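Local coordinates for protein HupZ (PDB 5ESC) that degrades heme in vitro as a dimeric split-barrel enzyme of the pyridoxamine 5'-phosphate oxidase-like family, at residues M34-W37 and T41-Y44; I43-T48 and E91-W96. One frame throughout, in Å; residues are numbered along the deposited sequence. Where two conformers were deposited one is given.

Contact 1 (M34-W37 and T41-Y44); sequences MRLW and TFIY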
# COMPACT_ATOMS: atom_id res chain seq x y z
N MET A 34 5.15 2.82 12.24
CA MET A 34 3.79 2.36 12.58
C MET A 34 3.90 1.25 13.66
O MET A 34 4.68 0.29 13.47
CB MET A 34 3.10 1.84 11.39
CG MET A 34 1.57 1.48 11.65
SD MET A 34 0.47 2.90 11.79
CE MET A 34 0.43 3.61 10.15
N ARG A 35 3.17 1.34 14.76
CA ARG A 35 3.27 0.35 15.83
C ARG A 35 2.02 0.29 16.66
O ARG A 35 1.28 1.25 16.70
CB ARG A 35 4.41 0.76 16.74
CG ARG A 35 4.36 2.16 17.32
CD ARG A 35 5.79 2.64 17.70
NE ARG A 35 5.80 3.92 18.39
CZ ARG A 35 5.82 5.12 17.84
NH1 ARG A 35 5.79 6.19 18.60
NH2 ARG A 35 5.87 5.28 16.53
N LEU A 36 1.83 -0.75 17.42
CA LEU A 36 0.61 -0.90 18.19
C LEU A 36 0.69 -0.11 19.48
O LEU A 36 1.71 -0.10 20.17
CB LEU A 36 0.35 -2.39 18.53
CG LEU A 36 -0.23 -3.32 17.52
CD1 LEU A 36 -0.13 -4.80 17.96
CD2 LEU A 36 -1.63 -3.00 16.98
N TRP A 37 -0.43 0.56 19.80
CA TRP A 37 -0.66 1.23 21.06
C TRP A 37 -1.42 0.30 21.99
O TRP A 37 -1.19 0.29 23.21
CB TRP A 37 -1.52 2.48 20.82
CG TRP A 37 -1.75 3.25 22.07
CD1 TRP A 37 -2.85 3.19 22.91
CD2 TRP A 37 -0.83 4.18 22.71
NE1 TRP A 37 -2.67 4.00 23.94
CE2 TRP A 37 -1.47 4.63 23.89
CE3 TRP A 37 0.43 4.65 22.40
CZ2 TRP A 37 -0.90 5.56 24.75
CZ3 TRP A 37 1.03 5.58 23.28
CH2 TRP A 37 0.36 6.03 24.41
N THR A 41 -5.48 -0.07 18.29
CA THR A 41 -4.97 1.27 17.97
C THR A 41 -3.54 1.14 17.51
O THR A 41 -2.78 0.47 18.17
CB THR A 41 -5.05 2.18 19.20
OG1 THR A 41 -6.32 2.01 19.81
CG2 THR A 41 -4.83 3.74 18.83
N PHE A 42 -3.19 1.79 16.42
CA PHE A 42 -1.80 1.93 16.02
C PHE A 42 -1.46 3.38 16.20
O PHE A 42 -2.37 4.26 16.18
CB PHE A 42 -1.59 1.65 14.53
CG PHE A 42 -1.66 0.23 14.11
CD1 PHE A 42 -0.50 -0.57 14.01
CD2 PHE A 42 -2.89 -0.35 13.75
CE1 PHE A 42 -0.57 -1.85 13.58
CE2 PHE A 42 -2.95 -1.67 13.32
CZ PHE A 42 -1.79 -2.41 13.21
N ILE A 43 -0.19 3.71 16.34
CA ILE A 43 0.26 5.07 16.27
C ILE A 43 1.43 5.08 15.29
O ILE A 43 2.05 4.02 15.09
CB ILE A 43 0.64 5.74 17.64
CG1 ILE A 43 1.71 4.97 18.48
CG2 ILE A 43 -0.65 6.05 18.49
CD1 ILE A 43 2.40 5.82 19.47
N TYR A 44 1.75 6.24 14.74
CA TYR A 44 2.96 6.42 13.94
C TYR A 44 3.49 7.82 14.17
O TYR A 44 2.74 8.70 14.55
CB TYR A 44 2.76 6.10 12.43
CG TYR A 44 2.12 7.21 11.58
CD1 TYR A 44 0.76 7.29 11.43
CD2 TYR A 44 2.90 8.15 10.93
CE1 TYR A 44 0.16 8.29 10.65
CE2 TYR A 44 2.30 9.18 10.12
CZ TYR A 44 0.92 9.22 10.00
OH TYR A 44 0.26 10.14 9.24
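Leu36 sets its CD2 methyl on the Phe42 ring in a beta hairpin of the split barrel, a CH-pi contact 3.8 Å from CD2 to the ring centroid and 14° off the ring normal. Met34 reaches the same phenylalanine at about a right angle: its SD touches Phe42 CB at 3.6 Å and stands oblique to the ring as a Met-aromatic contact. From there the bent thioether chain carries CE to Tyr44 CD1, 3.9 Å away. On the face of Arg35 and Ile43, the guanidinium lies flat against the isoleucine, whose CD1 comes 3.5 Å from Arg35 NH1 and 3.7 Å from Trp37 CE3. Ile43 chi1 of 55° puts CG1 between backbone N and carbonyl carbon, from where CD1 reaches both groups. The strands are antiparallel: Arg35 and Ile43 exchange two backbone hydrogen bonds, and Trp37 N adds a third to Thr41 O. Farther out, Ile10 of helix 4-12 touches both Leu36 and Phe42, and Phe77 meets the Phe42 ring edge-to-face. Ser33 O accepts a hydrogen bond from Arg35 NH2 and probably helps to hold the guanidinium, while Thr41 OG1 is hydrogen-bonded to Asp38 OD1.

Contact 2 (I43-T48 and E91-W96); sequences IYNENT and EAAKKW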
# COMPACT_ATOMS: atom_id res chain seq x y z
N ILE A 43 -0.19 3.71 16.34
CA ILE A 43 0.26 5.07 16.27
C ILE A 43 1.43 5.08 15.29
O ILE A 43 2.05 4.02 15.09
CB ILE A 43 0.64 5.74 17.64
CG1 ILE A 43 1.71 4.97 18.48
CG2 ILE A 43 -0.65 6.05 18.49
CD1 ILE A 43 2.40 5.82 19.47
N TYR A 44 1.75 6.24 14.74
CA TYR A 44 2.96 6.42 13.94
C TYR A 44 3.49 7.82 14.17
O TYR A 44 2.74 8.70 14.55
CB TYR A 44 2.76 6.10 12.43
CG TYR A 44 2.12 7.21 11.58
CD1 TYR A 44 0.76 7.29 11.43
CD2 TYR A 44 2.90 8.15 10.93
CE1 TYR A 44 0.16 8.29 10.65
CE2 TYR A 44 2.30 9.18 10.12
CZ TYR A 44 0.92 9.22 10.00
OH TYR A 44 0.26 10.14 9.24
N ASN A 45 4.77 8.05 13.95
CA ASN A 45 5.34 9.40 14.05
C ASN A 45 5.22 10.15 12.70
O ASN A 45 5.73 9.64 11.71
CB ASN A 45 6.80 9.26 14.43
CG ASN A 45 7.00 9.04 15.86
OD1 ASN A 45 6.35 8.20 16.43
ND2 ASN A 45 7.94 9.79 16.48
N GLU A 46 4.55 11.30 12.65
CA GLU A 46 4.32 12.01 11.41
C GLU A 46 5.38 13.10 11.38
O GLU A 46 5.33 14.00 12.18
CB GLU A 46 2.96 12.70 11.42
CG GLU A 46 2.71 13.51 10.17
CD GLU A 46 3.02 12.74 8.89
OE1 GLU A 46 4.16 12.88 8.41
OE2 GLU A 46 2.14 11.93 8.42
N ASN A 47 6.31 13.03 10.47
CA ASN A 47 7.41 14.00 10.44
C ASN A 47 7.23 14.97 9.29
O ASN A 47 8.09 15.80 9.04
CB ASN A 47 8.73 13.24 10.27
CG ASN A 47 9.06 12.34 11.45
OD1 ASN A 47 8.72 12.65 12.59
ND2 ASN A 47 9.64 11.16 11.18
N THR A 48 6.11 14.87 8.58
CA THR A 48 5.95 15.61 7.34
C THR A 48 4.58 16.35 7.34
O THR A 48 3.76 16.20 8.26
CB THR A 48 5.97 14.61 6.12
OG1 THR A 48 4.71 13.89 6.06
CG2 THR A 48 7.10 13.59 6.22
N GLU A 91 3.29 12.95 23.15
CA GLU A 91 4.45 12.86 24.06
C GLU A 91 5.14 11.50 24.02
O GLU A 91 6.37 11.43 23.98
CB GLU A 91 4.07 13.29 25.51
CG GLU A 91 3.59 14.73 25.63
CD GLU A 91 4.64 15.77 25.22
OE1 GLU A 91 5.82 15.60 25.66
OE2 GLU A 91 4.33 16.74 24.43
N ALA A 92 4.34 10.41 23.89
CA ALA A 92 4.93 9.10 23.65
C ALA A 92 5.72 9.06 22.32
O ALA A 92 6.81 8.45 22.26
CB ALA A 92 3.89 7.98 23.63
N ALA A 93 5.13 9.60 21.23
CA ALA A 93 5.76 9.60 19.95
C ALA A 93 7.15 10.33 19.99
O ALA A 93 8.18 9.91 19.36
CB ALA A 93 4.85 10.25 18.91
N LYS A 94 7.14 11.42 20.72
CA LYS A 94 8.35 12.26 20.86
C LYS A 94 9.51 11.51 21.56
O LYS A 94 10.69 11.38 21.21
CB LYS A 94 8.01 13.43 21.74
CG LYS A 94 7.43 14.57 21.01
CD LYS A 94 7.82 15.88 21.71
CE LYS A 94 6.70 16.37 22.52
NZ LYS A 94 6.92 16.87 23.90
N LYS A 95 9.04 10.89 22.59
CA LYS A 95 9.90 10.07 23.39
C LYS A 95 10.48 8.87 22.63
O LYS A 95 11.69 8.68 22.60
CB LYS A 95 9.14 9.52 24.58
CG LYS A 95 9.95 8.65 25.55
CD LYS A 95 11.12 9.50 26.16
CE LYS A 95 11.93 8.82 27.32
NZ LYS A 95 13.15 9.58 27.70
N TRP A 96 9.60 8.14 21.94
CA TRP A 96 10.00 7.08 21.04
C TRP A 96 10.99 7.49 19.97
O TRP A 96 11.85 6.70 19.56
CB TRP A 96 8.75 6.46 20.39
CG TRP A 96 8.95 5.30 19.62
CD1 TRP A 96 8.83 4.01 20.06
CD2 TRP A 96 9.26 5.22 18.21
NE1 TRP A 96 9.08 3.15 19.03
CE2 TRP A 96 9.35 3.86 17.89
CE3 TRP A 96 9.48 6.18 17.21
CZ2 TRP A 96 9.61 3.41 16.56
CZ3 TRP A 96 9.78 5.76 15.94
CH2 TRP A 96 9.87 4.38 15.62
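The Asn45 amide and the Trp96 indole, their planes 51° apart, meet where helix 88-97 packs on strand 41-46 of the split barrel. At the amide edge, Ala93 O lies almost in the plane, taking a hydrogen bond from Asn45 ND2 at 2.9 Å. Asn45 OD1 approaches the indole obliquely, 3.8 Å from Trp96 CE3, and also rests 3.6 Å from the Ala93 CB methyl. The Tyr44 ring, carried on the side of the strand turned away from the helix, has Glu46 OE2 in plane at its edge, 2.7 Å from Tyr44 OH.

The contact is small, and Asn45 carries it: a single buried amide grips one turn of the helix by a main-chain oxygen. Asn45 CG stands anti to the carbonyl carbon (chi1 -81°), and from there the amide extends toward Ala93 and Trp96. Arg35 NH2 bonds to Asn45 OD1, so both ends of the amide are held and its rotation is probably fixed. The same arginine makes a cation-pi contact with Trp96, as does Arg100, and Val107 of strand 106-117 touches both Ala93 and Ile43.

Beyond the interface, the Glu46 carboxylate ties the end of the strand to the turn that follows: its OE1 accepts from both Thr48 N and Thr48 OG1, which should hold the group in place. At the interface itself, the N-H of Asn45 ND2 points well at its acceptor, at 163°, but the donor stands above the Ala93 carbonyl plane and so does not sit on a lone pair of Ala93 O.

How the contacts relate
The two contacts lie about 10 Å apart, centre to centre, and share Ile43 and Tyr44 on strand 41-46. Contact 1 comes first along the chain and pairs this strand with its hairpin neighbour 35-38, the outermost strand on that side of the sheet within the chain. Contact 2 takes up the same strand farther along and joins it to helix 88-97, after an excursion of 42 residues through helix 51-59 and strands 61-68 and 73-84. Arg35 and Trp37 bridge them: Arg35 NH1 packs on Ala93 CA at 3.7 Å, and Trp37 CZ3 on Ala92 CB. The helix thus packs against both strands of the hairpin at one edge of the split-barrel sheet.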